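Local coordinates for protein 2,3-bisphosphoglycerate-independent phosphoglycerate mutase (Pyrococcus horikoshii, PDB 2ZKT) that probably interconverts 2-phosphoglycerate and 3-phosphoglycerate in glycolysis as a metal-binding, cofactor-independent phosphoglycerate mutase, at residues I10-L15 and I341-D346; T230-P235 and A259-F264. One frame throughout, in Å; residues are numbered along the deposited sequence.

Contact 1: residues I10-L15 and I341-D346. With ZN (zinc ion), chain G.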
# COMPACT_ATOMS: atom_id res chain seq x y z
N ILE B 10 -15.96 -10.15 -2.79
CA ILE B 10 -14.65 -10.44 -2.22
C ILE B 10 -14.53 -10.01 -0.76
O ILE B 10 -14.74 -8.84 -0.41
CB ILE B 10 -13.57 -9.75 -3.09
CG1 ILE B 10 -13.62 -10.36 -4.51
CG2 ILE B 10 -12.18 -9.91 -2.47
CD1 ILE B 10 -12.60 -9.78 -5.46
N ILE B 11 -14.20 -10.98 0.10
CA ILE B 11 -14.04 -10.70 1.53
C ILE B 11 -12.59 -10.83 2.00
O ILE B 11 -11.94 -11.89 1.87
CB ILE B 11 -14.90 -11.65 2.40
CG1 ILE B 11 -16.40 -11.37 2.15
CG2 ILE B 11 -14.55 -11.47 3.87
CD1 ILE B 11 -16.82 -9.94 2.48
N LEU B 12 -12.07 -9.73 2.56
CA LEU B 12 -10.73 -9.70 3.10
C LEU B 12 -10.93 -9.74 4.62
O LEU B 12 -11.09 -8.71 5.27
CB LEU B 12 -10.02 -8.41 2.68
CG LEU B 12 -10.04 -8.16 1.16
CD1 LEU B 12 -9.10 -7.02 0.85
CD2 LEU B 12 -9.61 -9.42 0.40
N ASP B 13 -10.95 -10.97 5.15
CA ASP B 13 -11.17 -11.24 6.57
C ASP B 13 -10.47 -10.26 7.52
O ASP B 13 -9.26 -10.01 7.41
CB ASP B 13 -10.74 -12.68 6.87
CG ASP B 13 -11.58 -13.34 7.95
OD1 ASP B 13 -11.37 -13.02 9.14
OD2 ASP B 13 -12.47 -14.16 7.60
N GLY B 14 -11.24 -9.70 8.45
CA GLY B 14 -10.69 -8.76 9.42
C GLY B 14 -10.09 -7.49 8.84
O GLY B 14 -9.27 -6.83 9.48
N LEU B 15 -10.52 -7.12 7.63
CA LEU B 15 -10.00 -5.93 6.95
C LEU B 15 -9.97 -4.65 7.80
O LEU B 15 -8.92 -4.00 7.93
CB LEU B 15 -10.83 -5.66 5.69
CG LEU B 15 -10.32 -4.54 4.78
CD1 LEU B 15 -8.87 -4.80 4.37
CD2 LEU B 15 -11.23 -4.47 3.55
N ILE B 341 -18.75 -6.03 -8.98
CA ILE B 341 -17.81 -6.43 -7.94
C ILE B 341 -17.94 -5.66 -6.62
O ILE B 341 -18.09 -4.43 -6.59
CB ILE B 341 -16.34 -6.33 -8.45
CG1 ILE B 341 -15.39 -6.88 -7.38
CG2 ILE B 341 -16.00 -4.90 -8.79
CD1 ILE B 341 -13.94 -6.99 -7.86
N ALA B 342 -17.88 -6.42 -5.52
CA ALA B 342 -17.98 -5.84 -4.19
C ALA B 342 -16.82 -6.36 -3.35
O ALA B 342 -16.48 -7.55 -3.39
CB ALA B 342 -19.32 -6.22 -3.55
N ILE B 343 -16.20 -5.46 -2.60
CA ILE B 343 -15.07 -5.86 -1.76
C ILE B 343 -15.22 -5.28 -0.36
O ILE B 343 -15.50 -4.09 -0.18
CB ILE B 343 -13.74 -5.37 -2.36
CG1 ILE B 343 -13.54 -5.99 -3.75
CG2 ILE B 343 -12.58 -5.73 -1.43
CD1 ILE B 343 -12.34 -5.45 -4.52
N THR B 344 -15.03 -6.12 0.65
CA THR B 344 -15.10 -5.63 2.02
C THR B 344 -14.55 -6.69 2.97
O THR B 344 -13.91 -7.65 2.56
CB THR B 344 -16.57 -5.34 2.35
OG1 THR B 344 -16.65 -4.64 3.59
CG2 THR B 344 -17.36 -6.65 2.48
N GLY B 345 -14.77 -6.46 4.27
CA GLY B 345 -14.41 -7.49 5.24
C GLY B 345 -15.65 -7.95 5.99
O GLY B 345 -16.63 -7.23 6.13
N ASP B 346 -15.62 -9.22 6.44
CA ASP B 346 -16.74 -9.72 7.24
C ASP B 346 -16.80 -9.02 8.60
O ASP B 346 -17.79 -9.08 9.33
CB ASP B 346 -16.58 -11.23 7.41
CG ASP B 346 -15.22 -11.54 8.02
OD1 ASP B 346 -14.26 -10.87 7.64
OD2 ASP B 346 -15.13 -12.46 8.84
ZN ZN G . -13.44 -13.44 9.97
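Ile10 to Leu12 and Ile341 to Thr344 run as neighbouring parallel strands, their segment axes 4.9 Å apart and only 12° from parallel. Ile10 sits against Ile343 and Ile11 against Thr344. Three backbone bonds zip them together: Ile10 N to Ala342 O (2.7 Å), Thr344 N to Ile10 O (2.9 Å) and Leu12 N to Thr344 O (2.8 Å). Beyond the strand, Leu12 to Leu15 form a type II turn, and Gly345 passes so close that a side chain on it would run into Leu15 CB.

On one face of the sheet Ile10 packs its CB on Ile343 CG1 and its CD1 on Ile341 CD1. On the other, Ile11 and Thr344 lie alongside each other, with Ile11 CD1 tight against Thr344 CG2 at 3.3 Å.

The strand ends carry half of a zinc site. Asp13 OD1 and Asp346 OD2 each bind the ion at 2.3 Å, their carboxylates turned 57° apart; Asp13 OD2 stands farther off, at 2.7 Å from the zinc, and Ser60 and His347 complete the site. Asp346 CG stands between its own backbone N and carbonyl carbon (chi1 55°), which turns the carboxylate back toward Asp13, and OD1 takes a weak bond from Gly14 N at 3.3 Å. Metal ligands at the C-terminal ends of parallel strands are characteristic of the alkaline phosphatase superfamily.

Strand 296-301 pairs with 10-12 and strand 361-366 with 341-344, placing the contact mid-sheet. Helix 313-331 packs on Ile10, Leu12, Leu15 and Ile343, while helix 60-67 meets Ile11 and Asp346.

Contact 2: residues T230-P235 and A259-F264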
# COMPACT_ATOMS: atom_id res chain seq x y z
N THR B 230 -26.47 -26.19 15.28
CA THR B 230 -27.37 -26.96 14.43
C THR B 230 -27.37 -26.23 13.09
O THR B 230 -26.62 -25.26 12.91
CB THR B 230 -28.83 -26.96 15.00
OG1 THR B 230 -29.43 -25.67 14.79
CG2 THR B 230 -28.83 -27.26 16.49
N TYR B 231 -28.19 -26.70 12.15
CA TYR B 231 -28.28 -26.04 10.85
C TYR B 231 -28.90 -24.65 11.13
O TYR B 231 -29.78 -24.51 11.99
CB TYR B 231 -29.20 -26.84 9.92
CG TYR B 231 -29.32 -26.26 8.53
CD1 TYR B 231 -28.32 -26.46 7.58
CD2 TYR B 231 -30.45 -25.52 8.16
CE1 TYR B 231 -28.43 -25.94 6.29
CE2 TYR B 231 -30.57 -24.99 6.87
CZ TYR B 231 -29.56 -25.20 5.94
OH TYR B 231 -29.66 -24.68 4.67
N PRO B 232 -28.45 -23.61 10.40
CA PRO B 232 -29.01 -22.26 10.64
C PRO B 232 -30.49 -22.11 10.24
O PRO B 232 -30.95 -22.69 9.25
CB PRO B 232 -28.09 -21.36 9.82
CG PRO B 232 -27.73 -22.24 8.65
CD PRO B 232 -27.46 -23.58 9.31
N ASN B 233 -31.24 -21.34 11.04
CA ASN B 233 -32.66 -21.10 10.78
C ASN B 233 -32.82 -20.11 9.62
O ASN B 233 -33.12 -18.93 9.84
CB ASN B 233 -33.36 -20.53 12.03
CG ASN B 233 -34.84 -20.25 11.80
OD1 ASN B 233 -35.47 -19.49 12.55
ND2 ASN B 233 -35.41 -20.88 10.77
N ILE B 234 -32.61 -20.58 8.40
CA ILE B 234 -32.75 -19.70 7.24
C ILE B 234 -33.98 -20.14 6.46
O ILE B 234 -34.22 -21.35 6.30
CB ILE B 234 -31.53 -19.75 6.32
CG1 ILE B 234 -31.33 -21.17 5.80
CG2 ILE B 234 -30.29 -19.28 7.07
CD1 ILE B 234 -30.42 -21.24 4.60
N PRO B 235 -34.77 -19.18 5.95
CA PRO B 235 -35.98 -19.46 5.17
C PRO B 235 -35.69 -20.43 4.04
O PRO B 235 -36.18 -21.57 4.02
CB PRO B 235 -36.38 -18.07 4.64
CG PRO B 235 -35.90 -17.15 5.72
CD PRO B 235 -34.53 -17.72 6.04
N ALA B 259 -20.89 -21.12 3.95
CA ALA B 259 -21.20 -21.05 2.53
C ALA B 259 -21.96 -22.29 2.08
O ALA B 259 -22.95 -22.19 1.33
CB ALA B 259 -19.92 -20.89 1.73
N ARG B 260 -21.52 -23.47 2.53
CA ARG B 260 -22.19 -24.72 2.16
C ARG B 260 -23.60 -24.77 2.72
O ARG B 260 -24.54 -25.14 2.01
CB ARG B 260 -21.38 -25.94 2.66
CG ARG B 260 -20.35 -26.43 1.64
CD ARG B 260 -19.35 -27.42 2.22
NE ARG B 260 -18.38 -27.82 1.20
CZ ARG B 260 -17.18 -28.35 1.45
NH1 ARG B 260 -16.78 -28.55 2.70
NH2 ARG B 260 -16.37 -28.67 0.44
N ALA B 261 -23.74 -24.40 3.99
CA ALA B 261 -25.06 -24.40 4.63
C ALA B 261 -26.08 -23.56 3.83
O ALA B 261 -27.22 -23.98 3.70
CB ALA B 261 -24.95 -23.89 6.07
N VAL B 262 -25.67 -22.41 3.30
CA VAL B 262 -26.63 -21.58 2.57
C VAL B 262 -26.77 -21.95 1.08
O VAL B 262 -27.54 -21.32 0.35
CB VAL B 262 -26.33 -20.05 2.72
CG1 VAL B 262 -26.35 -19.69 4.21
CG2 VAL B 262 -24.99 -19.69 2.10
N GLY B 263 -26.03 -22.97 0.65
CA GLY B 263 -26.16 -23.44 -0.72
C GLY B 263 -25.08 -23.19 -1.76
O GLY B 263 -25.32 -23.41 -2.95
N PHE B 264 -23.90 -22.75 -1.34
CA PHE B 264 -22.82 -22.51 -2.31
C PHE B 264 -22.06 -23.79 -2.65
O PHE B 264 -22.03 -24.74 -1.86
CB PHE B 264 -21.82 -21.49 -1.74
CG PHE B 264 -22.29 -20.06 -1.83
CD1 PHE B 264 -23.28 -19.58 -0.97
CD2 PHE B 264 -21.75 -19.19 -2.79
CE1 PHE B 264 -23.71 -18.25 -1.05
CE2 PHE B 264 -22.19 -17.87 -2.88
CZ PHE B 264 -23.16 -17.40 -2.01
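Ala261 O approaches the Tyr231 ring obliquely, while one face of the ring carries Pro232, whose CD lies 3.3 Å above the ring plane and offset toward the rim. The ring also makes a cation-pi contact with Lys93. What it meets is the C-terminal end of helix 253-261, closed by a Schellman motif at Gly263. That helix belongs to a beta-alpha-beta unit joining strands 246-249 and 265-267, and the loop touching it follows strand 222-229 of the separate antiparallel sheet.

A single hydrogen bond ties the two segments together: Tyr231 OH donates to Ala261 O at 2.7 Å, the hydroxyl oxygen standing 25° out of the carbonyl plane. The phenol gets there because Tyr231 CG is anti to its own backbone N (chi1 -178°), extending the ring from the loop to the helix end. A phenylalanine here would probably leave Ala261 O without its hydroxyl partner and take away the one hydrogen bond between loop and helix end.

Apolar contacts flank this bond. Ala261 CB rests against both the ring and the proline where they meet, 4.0 Å from Tyr231 CE1 and 4.1 Å from Pro232 CD. Farther along the loop, Ile234 points its CD1 at Val262, 4.4 Å from CG1. Phe82 of helix 80-86 touches both Pro232 and Ala261, so a second helix closes over the same spot.

Within the helix end, Gly263 takes a positive phi that would jam a side chain against the carbonyl before it, and the motif's two bonds follow: Gly263 N to Arg260 O at 3.0 Å, and Phe264 N to Ala259 O at 2.9 Å.

In the fold
Contact 2 is nested in the long loop that contact 1 closes: after strand 6-12 the chain adds strand 45-50 to the mixed sheet, then builds the antiparallel sheet, returns through 230-235 and reaches strand 339-344 much later. Their centres lie 20 Å apart and their nearest atoms about 10 Å, with no direct touch. Contact 1 sits inside the mixed sheet and supplies two of the four residues on one zinc, with a second zinc about 4 Å from the side chain of Asp13. Contact 2 lies where the chain returns to the mixed sheet, and its residues bind none of the metals. Strand 296-301 bridges them, since Phe298 touches both Ile11 of contact 1 and Phe264 of segment 259-264.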